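Quinoline 2-oxidoreductase large subunit (Pseudomonas putida, PDB 1T3Q) forms the molybdenum-cofactor-binding subunit of a molybdenum hydroxylase that oxidises quinoline at its 2-position. Local coordinates at residues B[113-118]-B[265-270]; B[185-190]-B[390-395]; B[495-500]-B[520-525]. All coordinates share one frame; numbering follows the deposited sequence.

Interaction 1: residues B[113-118]-B[265-270]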
ATOM      1  N   GLY B 113      22.669   9.448  25.322  1.00 18.92           N
ATOM      2  CA  GLY B 113      21.570   9.224  24.403  1.00 18.55           C
ATOM      3  C   GLY B 113      21.979   8.528  23.120  1.00 19.52           C
ATOM      4  O   GLY B 113      21.117   8.063  22.372  1.00 19.58           O
ATOM      5  N   GLU B 114      23.282   8.452  22.844  1.00 18.17           N
ATOM      6  CA  GLU B 114      23.730   7.784  21.625  1.00 18.39           C
ATOM      7  C   GLU B 114      23.350   6.315  21.735  1.00 17.85           C
ATOM      8  O   GLU B 114      23.426   5.732  22.809  1.00 19.85           O
ATOM      9  CB  GLU B 114      25.247   7.921  21.450  1.00 19.55           C
ATOM     10  CG  GLU B 114      25.747   7.469  20.088  1.00 18.68           C
ATOM     11  CD  GLU B 114      27.206   7.832  19.850  1.00 19.93           C
ATOM     12  OE1 GLU B 114      27.589   8.002  18.669  1.00 22.68           O
ATOM     13  OE2 GLU B 114      27.968   7.947  20.839  1.00 20.44           O
ATOM     14  N   ILE B 115      22.937   5.713  20.627  1.00 18.92           N
ATOM     15  CA  ILE B 115      22.535   4.314  20.642  1.00 20.06           C
ATOM     16  C   ILE B 115      23.752   3.395  20.752  1.00 21.03           C
ATOM     17  O   ILE B 115      24.736   3.578  20.043  1.00 20.13           O
ATOM     18  CB  ILE B 115      21.748   3.961  19.365  1.00 20.54           C
ATOM     19  CG1 ILE B 115      20.614   4.972  19.154  1.00 21.32           C
ATOM     20  CG2 ILE B 115      21.178   2.558  19.481  1.00 19.48           C
ATOM     21  CD1 ILE B 115      19.914   4.834  17.814  1.00 22.48           C
ATOM     22  N   VAL B 116      23.685   2.413  21.646  1.00 21.29           N
ATOM     23  CA  VAL B 116      24.789   1.473  21.817  1.00 22.63           C
ATOM     24  C   VAL B 116      24.348   0.063  21.442  1.00 22.56           C
ATOM     25  O   VAL B 116      25.174  -0.823  21.214  1.00 23.12           O
ATOM     26  CB  VAL B 116      25.323   1.479  23.270  1.00 24.01           C
ATOM     27  CG1 VAL B 116      25.752   2.886  23.652  1.00 23.10           C
ATOM     28  CG2 VAL B 116      24.267   0.961  24.227  1.00 24.79           C
ATOM     29  N   ALA B 117      23.037  -0.140  21.376  1.00 18.92           N
ATOM     30  CA  ALA B 117      22.484  -1.434  21.008  1.00 18.45           C
ATOM     31  C   ALA B 117      21.022  -1.300  20.615  1.00 19.23           C
ATOM     32  O   ALA B 117      20.313  -0.435  21.126  1.00 18.27           O
ATOM     33  CB  ALA B 117      22.618  -2.419  22.172  1.00 19.41           C
ATOM     34  N   VAL B 118      20.581  -2.149  19.693  1.00 19.09           N
ATOM     35  CA  VAL B 118      19.190  -2.146  19.263  1.00 19.44           C
ATOM     36  C   VAL B 118      18.614  -3.551  19.373  1.00 20.74           C
ATOM     37  O   VAL B 118      19.312  -4.551  19.168  1.00 22.23           O
ATOM     38  CB  VAL B 118      19.018  -1.647  17.808  1.00 18.89           C
ATOM     39  CG1 VAL B 118      19.325  -0.161  17.735  1.00 17.62           C
ATOM     40  CG2 VAL B 118      19.921  -2.433  16.865  1.00 19.58           C
ATOM     41  N   GLU B 265      16.797   5.674  10.554  1.00 16.58           N
ATOM     42  CA  GLU B 265      16.240   5.435   9.222  1.00 17.08           C
ATOM     43  C   GLU B 265      17.088   4.395   8.504  1.00 17.73           C
ATOM     44  O   GLU B 265      16.571   3.517   7.812  1.00 17.70           O
ATOM     45  CB  GLU B 265      16.195   6.734   8.400  1.00 15.98           C
ATOM     46  CG  GLU B 265      15.191   7.743   8.931  1.00 21.08           C
ATOM     47  CD  GLU B 265      15.217   9.066   8.179  1.00 23.16           C
ATOM     48  OE1 GLU B 265      14.167   9.455   7.620  1.00 24.90           O
ATOM     49  OE2 GLU B 265      16.280   9.721   8.157  1.00 20.39           O
ATOM     50  N   LEU B 266      18.401   4.488   8.677  1.00 18.92           N
ATOM     51  CA  LEU B 266      19.280   3.529   8.039  1.00 18.10           C
ATOM     52  C   LEU B 266      19.141   2.198   8.758  1.00 16.62           C
ATOM     53  O   LEU B 266      19.053   1.152   8.121  1.00 17.21           O
ATOM     54  CB  LEU B 266      20.736   4.006   8.100  1.00 19.89           C
ATOM     55  CG  LEU B 266      21.035   5.329   7.388  1.00 22.12           C
ATOM     56  CD1 LEU B 266      22.527   5.630   7.482  1.00 25.21           C
ATOM     57  CD2 LEU B 266      20.606   5.240   5.940  1.00 23.64           C
ATOM     58  N   LEU B 267      19.091   2.249  10.085  1.00 16.64           N
ATOM     59  CA  LEU B 267      18.986   1.033  10.876  1.00 17.05           C
ATOM     60  C   LEU B 267      17.783   0.175  10.538  1.00 17.12           C
ATOM     61  O   LEU B 267      17.924  -1.036  10.383  1.00 18.61           O
ATOM     62  CB  LEU B 267      19.004   1.362  12.369  1.00 16.53           C
ATOM     63  CG  LEU B 267      20.365   1.811  12.916  1.00 18.67           C
ATOM     64  CD1 LEU B 267      20.202   2.355  14.321  1.00 16.40           C
ATOM     65  CD2 LEU B 267      21.351   0.628  12.900  1.00 15.86           C
ATOM     66  N   VAL B 268      16.596   0.768  10.408  1.00 17.41           N
ATOM     67  CA  VAL B 268      15.442  -0.067  10.090  1.00 16.33           C
ATOM     68  C   VAL B 268      15.600  -0.760   8.743  1.00 16.92           C
ATOM     69  O   VAL B 268      15.148  -1.890   8.570  1.00 16.64           O
ATOM     70  CB  VAL B 268      14.107   0.724  10.128  1.00 18.38           C
ATOM     71  CG1 VAL B 268      13.804   1.130  11.564  1.00 16.61           C
ATOM     72  CG2 VAL B 268      14.187   1.951   9.228  1.00 17.15           C
ATOM     73  N   CYS B 269      16.255  -0.099   7.792  1.00 17.12           N
ATOM     74  CA  CYS B 269      16.467  -0.708   6.481  1.00 18.31           C
ATOM     75  C   CYS B 269      17.404  -1.899   6.626  1.00 17.39           C
ATOM     76  O   CYS B 269      17.161  -2.966   6.061  1.00 18.05           O
ATOM     77  CB  CYS B 269      17.074   0.302   5.506  1.00 18.35           C
ATOM     78  SG  CYS B 269      15.966   1.672   5.094  1.00 19.84           S
ATOM     79  N   LEU B 270      18.478  -1.707   7.386  1.00 18.24           N
ATOM     80  CA  LEU B 270      19.448  -2.770   7.606  1.00 17.32           C
ATOM     81  C   LEU B 270      18.801  -3.929   8.356  1.00 17.45           C
ATOM     82  O   LEU B 270      19.017  -5.090   8.027  1.00 17.74           O
ATOM     83  CB  LEU B 270      20.643  -2.236   8.404  1.00 17.26           C
ATOM     84  CG  LEU B 270      21.531  -1.211   7.691  1.00 18.24           C
ATOM     85  CD1 LEU B 270      22.600  -0.711   8.643  1.00 17.41           C
ATOM     86  CD2 LEU B 270      22.167  -1.845   6.461  1.00 19.27           C
TER

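Interaction 2: residues B[185-190]-B[390-395]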
ATOM      1  N   GLY B 185      28.658  56.832  19.747  1.00 23.26           N
ATOM      2  CA  GLY B 185      28.025  55.850  20.601  1.00 22.80           C
ATOM      3  C   GLY B 185      28.412  54.420  20.311  1.00 21.96           C
ATOM      4  O   GLY B 185      28.837  54.071  19.206  1.00 21.17           O
ATOM      5  N   VAL B 186      28.259  53.582  21.329  1.00 21.84           N
ATOM      6  CA  VAL B 186      28.566  52.168  21.215  1.00 20.89           C
ATOM      7  C   VAL B 186      27.653  51.372  22.138  1.00 20.99           C
ATOM      8  O   VAL B 186      27.342  51.813  23.242  1.00 20.77           O
ATOM      9  CB  VAL B 186      30.030  51.866  21.631  1.00 21.34           C
ATOM     10  CG1 VAL B 186      30.246  50.363  21.717  1.00 20.96           C
ATOM     11  CG2 VAL B 186      31.006  52.486  20.635  1.00 20.93           C
ATOM     12  N   VAL B 187      27.209  50.214  21.664  1.00 20.83           N
ATOM     13  CA  VAL B 187      26.394  49.306  22.460  1.00 21.05           C
ATOM     14  C   VAL B 187      26.977  47.936  22.180  1.00 21.91           C
ATOM     15  O   VAL B 187      27.322  47.626  21.037  1.00 22.74           O
ATOM     16  CB  VAL B 187      24.895  49.314  22.062  1.00 22.09           C
ATOM     17  CG1 VAL B 187      24.251  50.615  22.511  1.00 23.31           C
ATOM     18  CG2 VAL B 187      24.735  49.109  20.561  1.00 20.66           C
ATOM     19  N   ARG B 188      27.105  47.123  23.222  1.00 21.90           N
ATOM     20  CA  ARG B 188      27.668  45.792  23.069  1.00 23.50           C
ATOM     21  C   ARG B 188      26.919  44.808  23.948  1.00 22.78           C
ATOM     22  O   ARG B 188      26.307  45.184  24.947  1.00 21.66           O
ATOM     23  CB  ARG B 188      29.150  45.795  23.464  1.00 26.99           C
ATOM     24  CG  ARG B 188      29.896  47.034  22.988  1.00 33.48           C
ATOM     25  CD  ARG B 188      31.400  46.970  23.244  1.00 38.75           C
ATOM     26  NE  ARG B 188      32.126  46.453  22.087  1.00 43.98           N
ATOM     27  CZ  ARG B 188      33.318  46.894  21.694  1.00 46.65           C
ATOM     28  NH1 ARG B 188      33.928  47.864  22.365  1.00 47.65           N
ATOM     29  NH2 ARG B 188      33.897  46.373  20.619  1.00 49.21           N
ATOM     30  N   GLY B 189      26.968  43.544  23.565  1.00 22.29           N
ATOM     31  CA  GLY B 189      26.303  42.529  24.347  1.00 22.79           C
ATOM     32  C   GLY B 189      26.898  41.163  24.107  1.00 23.19           C
ATOM     33  O   GLY B 189      27.445  40.879  23.038  1.00 23.65           O
ATOM     34  N   GLN B 190      26.813  40.320  25.125  1.00 23.31           N
ATOM     35  CA  GLN B 190      27.296  38.959  25.012  1.00 23.79           C
ATOM     36  C   GLN B 190      26.026  38.122  25.072  1.00 23.33           C
ATOM     37  O   GLN B 190      25.599  37.670  26.137  1.00 22.97           O
ATOM     38  CB  GLN B 190      28.252  38.641  26.159  1.00 27.25           C
ATOM     39  CG  GLN B 190      29.434  39.605  26.210  1.00 34.02           C
ATOM     40  CD  GLN B 190      30.506  39.174  27.186  1.00 39.40           C
ATOM     41  OE1 GLN B 190      30.220  38.865  28.343  1.00 43.26           O
ATOM     42  NE2 GLN B 190      31.754  39.159  26.727  1.00 41.50           N
ATOM     43  N   ALA B 390      18.913  53.175  20.246  1.00 21.43           N
ATOM     44  CA  ALA B 390      17.849  54.156  20.094  1.00 22.63           C
ATOM     45  C   ALA B 390      17.567  54.836  21.427  1.00 22.67           C
ATOM     46  O   ALA B 390      17.554  56.063  21.505  1.00 23.38           O
ATOM     47  CB  ALA B 390      16.580  53.484  19.562  1.00 21.08           C
ATOM     48  N   ARG B 391      17.348  54.044  22.476  1.00 23.56           N
ATOM     49  CA  ARG B 391      17.065  54.606  23.795  1.00 23.99           C
ATOM     50  C   ARG B 391      18.186  55.519  24.260  1.00 24.26           C
ATOM     51  O   ARG B 391      17.939  56.555  24.872  1.00 23.26           O
ATOM     52  CB  ARG B 391      16.853  53.502  24.844  1.00 24.48           C
ATOM     53  CG  ARG B 391      15.473  52.861  24.819  1.00 25.81           C
ATOM     54  CD  ARG B 391      15.253  51.986  26.062  1.00 25.28           C
ATOM     55  NE  ARG B 391      16.222  50.899  26.132  1.00 26.28           N
ATOM     56  CZ  ARG B 391      16.123  49.763  25.455  1.00 23.68           C
ATOM     57  NH1 ARG B 391      17.062  48.836  25.581  1.00 26.06           N
ATOM     58  NH2 ARG B 391      15.074  49.540  24.673  1.00 25.29           N
ATOM     59  N   GLN B 392      19.420  55.130  23.974  1.00 24.57           N
ATOM     60  CA  GLN B 392      20.566  55.931  24.373  1.00 25.57           C
ATOM     61  C   GLN B 392      20.554  57.300  23.692  1.00 24.75           C
ATOM     62  O   GLN B 392      20.965  58.300  24.280  1.00 25.04           O
ATOM     63  CB  GLN B 392      21.858  55.179  24.039  1.00 27.57           C
ATOM     64  CG  GLN B 392      23.120  56.011  24.131  1.00 31.15           C
ATOM     65  CD  GLN B 392      24.363  55.198  23.819  1.00 33.08           C
ATOM     66  OE1 GLN B 392      25.351  55.725  23.305  1.00 34.46           O
ATOM     67  NE2 GLN B 392      24.324  53.910  24.141  1.00 31.67           N
ATOM     68  N   LEU B 393      20.054  57.347  22.461  1.00 24.75           N
ATOM     69  CA  LEU B 393      20.004  58.592  21.696  1.00 24.27           C
ATOM     70  C   LEU B 393      18.681  59.345  21.824  1.00 25.10           C
ATOM     71  O   LEU B 393      18.562  60.486  21.377  1.00 25.14           O
ATOM     72  CB  LEU B 393      20.276  58.295  20.220  1.00 24.13           C
ATOM     73  CG  LEU B 393      21.673  57.742  19.930  1.00 24.72           C
ATOM     74  CD1 LEU B 393      21.766  57.299  18.482  1.00 24.39           C
ATOM     75  CD2 LEU B 393      22.713  58.814  20.244  1.00 23.83           C
ATOM     76  N   GLY B 394      17.686  58.712  22.429  1.00 24.82           N
ATOM     77  CA  GLY B 394      16.401  59.368  22.572  1.00 24.67           C
ATOM     78  C   GLY B 394      15.589  59.295  21.293  1.00 25.14           C
ATOM     79  O   GLY B 394      14.726  60.140  21.045  1.00 27.43           O
ATOM     80  N   LEU B 395      15.875  58.292  20.469  1.00 24.82           N
ATOM     81  CA  LEU B 395      15.157  58.086  19.213  1.00 23.86           C
ATOM     82  C   LEU B 395      14.208  56.914  19.417  1.00 24.53           C
ATOM     83  O   LEU B 395      14.447  56.065  20.270  1.00 24.28           O
ATOM     84  CB  LEU B 395      16.126  57.725  18.084  1.00 25.35           C
ATOM     85  CG  LEU B 395      17.189  58.722  17.623  1.00 25.30           C
ATOM     86  CD1 LEU B 395      18.123  58.025  16.649  1.00 26.58           C
ATOM     87  CD2 LEU B 395      16.526  59.927  16.972  1.00 25.98           C
TER
HETATM   88  O   HOH W   1      27.835  54.999  23.902  1.00 33.36           O

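Interaction 3: residues B[495-500]-B[520-525]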
ATOM      1  N   GLY B 495      -9.443  16.133 -18.991  1.00 21.02           N
ATOM      2  CA  GLY B 495      -9.166  17.525 -18.683  1.00 19.94           C
ATOM      3  C   GLY B 495      -8.788  17.820 -17.241  1.00 19.28           C
ATOM      4  O   GLY B 495      -8.643  18.980 -16.864  1.00 18.88           O
ATOM      5  N   LYS B 496      -8.648  16.780 -16.425  1.00 16.23           N
ATOM      6  CA  LYS B 496      -8.264  16.978 -15.037  1.00 16.12           C
ATOM      7  C   LYS B 496      -6.738  17.027 -15.006  1.00 16.90           C
ATOM      8  O   LYS B 496      -6.093  16.697 -16.000  1.00 16.35           O
ATOM      9  CB  LYS B 496      -8.811  15.843 -14.164  1.00 17.19           C
ATOM     10  CG  LYS B 496     -10.337  15.759 -14.162  1.00 18.26           C
ATOM     11  CD  LYS B 496     -10.964  17.092 -13.775  1.00 19.57           C
ATOM     12  CE  LYS B 496     -12.478  16.996 -13.603  1.00 21.10           C
ATOM     13  NZ  LYS B 496     -13.180  16.565 -14.839  1.00 24.09           N
ATOM     14  N   VAL B 497      -6.166  17.443 -13.883  1.00 16.59           N
ATOM     15  CA  VAL B 497      -4.714  17.574 -13.784  1.00 16.11           C
ATOM     16  C   VAL B 497      -4.100  16.809 -12.612  1.00 16.77           C
ATOM     17  O   VAL B 497      -4.572  16.910 -11.481  1.00 16.59           O
ATOM     18  CB  VAL B 497      -4.322  19.060 -13.653  1.00 15.73           C
ATOM     19  CG1 VAL B 497      -2.816  19.208 -13.601  1.00 18.54           C
ATOM     20  CG2 VAL B 497      -4.894  19.853 -14.822  1.00 14.82           C
ATOM     21  N   THR B 498      -3.034  16.062 -12.895  1.00 16.22           N
ATOM     22  CA  THR B 498      -2.327  15.285 -11.877  1.00 16.38           C
ATOM     23  C   THR B 498      -0.906  15.826 -11.739  1.00 17.06           C
ATOM     24  O   THR B 498      -0.123  15.782 -12.689  1.00 17.15           O
ATOM     25  CB  THR B 498      -2.251  13.797 -12.256  1.00 16.68           C
ATOM     26  OG1 THR B 498      -3.577  13.275 -12.401  1.00 19.16           O
ATOM     27  CG2 THR B 498      -1.511  13.004 -11.175  1.00 15.89           C
ATOM     28  N   VAL B 499      -0.591  16.348 -10.559  1.00 16.62           N
ATOM     29  CA  VAL B 499       0.726  16.909 -10.278  1.00 18.16           C
ATOM     30  C   VAL B 499       1.486  15.996  -9.325  1.00 19.01           C
ATOM     31  O   VAL B 499       0.919  15.491  -8.355  1.00 20.27           O
ATOM     32  CB  VAL B 499       0.604  18.305  -9.614  1.00 16.10           C
ATOM     33  CG1 VAL B 499       1.984  18.875  -9.317  1.00 17.53           C
ATOM     34  CG2 VAL B 499      -0.174  19.242 -10.520  1.00 18.12           C
ATOM     35  N   THR B 500       2.764  15.770  -9.611  1.00 18.22           N
ATOM     36  CA  THR B 500       3.590  14.946  -8.743  1.00 18.34           C
ATOM     37  C   THR B 500       4.748  15.817  -8.281  1.00 18.23           C
ATOM     38  O   THR B 500       5.441  16.441  -9.088  1.00 17.42           O
ATOM     39  CB  THR B 500       4.139  13.698  -9.465  1.00 19.30           C
ATOM     40  OG1 THR B 500       3.050  12.944 -10.013  1.00 18.52           O
ATOM     41  CG2 THR B 500       4.900  12.806  -8.478  1.00 18.84           C
ATOM     42  N   ASP B 520      -3.847  27.657 -11.722  1.00 19.53           N
ATOM     43  CA  ASP B 520      -3.640  28.938 -12.394  1.00 21.00           C
ATOM     44  C   ASP B 520      -2.768  28.849 -13.635  1.00 20.89           C
ATOM     45  O   ASP B 520      -3.034  29.528 -14.628  1.00 20.84           O
ATOM     46  CB  ASP B 520      -3.067  29.962 -11.408  1.00 19.66           C
ATOM     47  CG  ASP B 520      -4.135  30.525 -10.483  1.00 20.68           C
ATOM     48  OD1 ASP B 520      -3.826  31.406  -9.656  1.00 19.88           O
ATOM     49  OD2 ASP B 520      -5.297  30.080 -10.598  1.00 20.53           O
ATOM     50  N   VAL B 521      -1.728  28.018 -13.589  1.00 21.25           N
ATOM     51  CA  VAL B 521      -0.848  27.876 -14.745  1.00 20.36           C
ATOM     52  C   VAL B 521      -1.607  27.286 -15.935  1.00 20.94           C
ATOM     53  O   VAL B 521      -1.474  27.765 -17.061  1.00 17.58           O
ATOM     54  CB  VAL B 521       0.374  26.971 -14.436  1.00 20.49           C
ATOM     55  CG1 VAL B 521       1.174  26.724 -15.708  1.00 19.52           C
ATOM     56  CG2 VAL B 521       1.263  27.628 -13.392  1.00 17.84           C
ATOM     57  N   LEU B 522      -2.416  26.258 -15.681  1.00 19.74           N
ATOM     58  CA  LEU B 522      -3.173  25.604 -16.743  1.00 20.61           C
ATOM     59  C   LEU B 522      -4.554  26.209 -17.009  1.00 21.51           C
ATOM     60  O   LEU B 522      -5.257  25.778 -17.918  1.00 22.66           O
ATOM     61  CB  LEU B 522      -3.308  24.105 -16.440  1.00 21.29           C
ATOM     62  CG  LEU B 522      -1.998  23.308 -16.573  1.00 22.77           C
ATOM     63  CD1 LEU B 522      -2.158  21.913 -15.995  1.00 24.78           C
ATOM     64  CD2 LEU B 522      -1.603  23.238 -18.039  1.00 24.98           C
ATOM     65  N   GLY B 523      -4.938  27.205 -16.220  1.00 20.95           N
ATOM     66  CA  GLY B 523      -6.227  27.848 -16.422  1.00 21.67           C
ATOM     67  C   GLY B 523      -7.441  26.987 -16.131  1.00 21.96           C
ATOM     68  O   GLY B 523      -8.453  27.079 -16.830  1.00 22.81           O
ATOM     69  N   VAL B 524      -7.346  26.148 -15.104  1.00 20.94           N
ATOM     70  CA  VAL B 524      -8.448  25.272 -14.720  1.00 20.68           C
ATOM     71  C   VAL B 524      -8.755  25.434 -13.237  1.00 20.62           C
ATOM     72  O   VAL B 524      -7.942  25.968 -12.480  1.00 20.50           O
ATOM     73  CB  VAL B 524      -8.118  23.786 -14.979  1.00 21.74           C
ATOM     74  CG1 VAL B 524      -7.909  23.546 -16.463  1.00 21.79           C
ATOM     75  CG2 VAL B 524      -6.885  23.377 -14.180  1.00 20.56           C
ATOM     76  N   PRO B 525      -9.944  24.985 -12.801  1.00 20.96           N
ATOM     77  CA  PRO B 525     -10.322  25.096 -11.388  1.00 20.48           C
ATOM     78  C   PRO B 525      -9.365  24.271 -10.531  1.00 20.35           C
ATOM     79  O   PRO B 525      -8.938  23.192 -10.939  1.00 20.52           O
ATOM     80  CB  PRO B 525     -11.737  24.516 -11.354  1.00 20.81           C
ATOM     81  CG  PRO B 525     -12.244  24.719 -12.750  1.00 22.03           C
ATOM     82  CD  PRO B 525     -11.043  24.408 -13.597  1.00 20.84           C
TER

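Interaction 1: residues B[113-118]-B[265-270]
Leu267 meets Ile115 and Val118 through a single methyl, in a helix-on-sheet contact: helix 263-275 of the molybdopterin cofactor-binding region lies against a mixed beta sheet that combines a/b hammerhead strands 43-49 and 115-121 with strand 279-282 of its own region. Leu267 CD1 is 4.3 Å from Ile115 CD1 and equally 4.3 Å from Val118 CG1, while those two strand methyls stand 5.0 Å apart. The three carbons thus make a nearly isosceles triangle, with the leucine methyl facing the gap. The touch is light: 88 Å² is buried, and the nearest alpha carbons, Val118 CA and Leu267 CA, remain 9.0 Å apart. Ile115 reaches across because its chain is extended beyond CG1 (chi2 171°), which carries CD1 out toward the helix.

The next shell explains why residues three apart point the same way. Val116 and Ala117 both face Leu48 of the neighbouring strand 43-49 in a classic beta bulge; the extra residue shifts the alternation, so both Ile115 and Val118 turn their side chains to the helix. Leu104 touches both Ile115 and Leu267, and Val118 also packs on Val45. The helix is held from its other flanks, Leu266 lying on Val233 and Phe236 of helix 226-237 and Cys269 on Leu217 and Leu219. In its first turn the carboxylate of Glu265 is hydrogen-bonded through both oxygens, OE1 to Thr221 OG1 and OE2 to His262 N.

Interaction 2: residues B[185-190]-B[390-395]
Gln392, on the last turn of helix 375-393, lays its amide against the start of strand 185-193, meeting Gly185, Val186 and Val187. Its CG is anti to the backbone N (chi1 168°) and the chain runs straight beyond it (chi2 179°), which stretches the amide to the strand backbone. The two ends of the amide have different neighbours. OE1 of Gln392 is 3.8 Å from Gly185 CA, where the strand has no side chain in the way. NE2 of Gln392 lies 3.7 Å from Val187 CG1, the two side chains passing in opposite directions.

A water joins the segments: it lies 3.0 Å from Val186 N and 2.7 Å from Gln392 OE1, with an angle of about 94° at its oxygen. Val187 also packs on Leu385 and Arg388, earlier turns of the same helix. Just beyond Gln392, Gly394 ends the helix as C-prime of a Schellman motif, Leu395 N bonding to Ala390 O. Strand and helix end therefore meet by van der Waals contact and one bridging water, with polarity matched by the water: it accepts a hydrogen bond from the N-H of Val186 and donates one to Gln392 OE1.

Interaction 3: residues B[495-500]-B[520-525]
Val497 packs against Leu522 and Val524, joining the first strand (497-501) of a beta-alpha-beta unit to the C-terminal end of helix 510-522 and the turn after it; strand 529-532 completes the unit. The contact is entirely apolar. Leu522 CD1 sits against both branches of the valine, 3.6 Å from Val497 CG2 and 3.7 Å from Val497 CG1, so the leucine methyl lies over the fork, nearly equidistant from both. Val497 has CG1 anti to the backbone N (chi1 -178°), and this rotation sends both methyls toward the helix end. Its CG2 also touches the residue following the C-prime glycine, 4.1 Å from Val524 CG2. The side chains cross obliquely in both pairs, and 126 Å² is buried.

Backbone bonding shapes the turn that brings Leu522 and Val524 to the same valine. Gly523, with phi 67°, is the C-prime residue of a Schellman motif in which Val524 N returns to the carbonyl just before Asp520. A weak bond of 3.4 Å runs from Gly523 N to Asp520 O.

Polar side chains of both segments bond outside the apolar contact. Asp520 receives the backbone N-H groups of Lys12, Ser13 and Ile14, and Thr500 OG1 is hydrogen-bonded to Asn538 ND2 of the second subunit. Around the apolar cluster, Val489 of strand 486-491 touches Val497 and Leu522, Val529 lies against Val497 from the parallel strand 529-532, and Leu522 reaches Arg565 of helix 549-576.

From the N terminus, residues 113-118 open interaction 1 and residues 185-190 open interaction 2 before 265-270 closes the first and 390-395 the second; the two loops therefore cross, although their centres lie 51 Å apart on opposite sides of the chain's centre. Interaction 1 ties the hammerhead strand 115-121 to helix 263-275, whereas interaction 2 closes a loop of 199 residues by tying strand 185-193 to the end of helix 375-393. Interaction 3 follows in series, its loop of only 19 residues tying strand 497-501 to helix 510-522. No two contacts touch: the shortest separation, between interactions 1 and 3, is about 19 Å between nearest atoms.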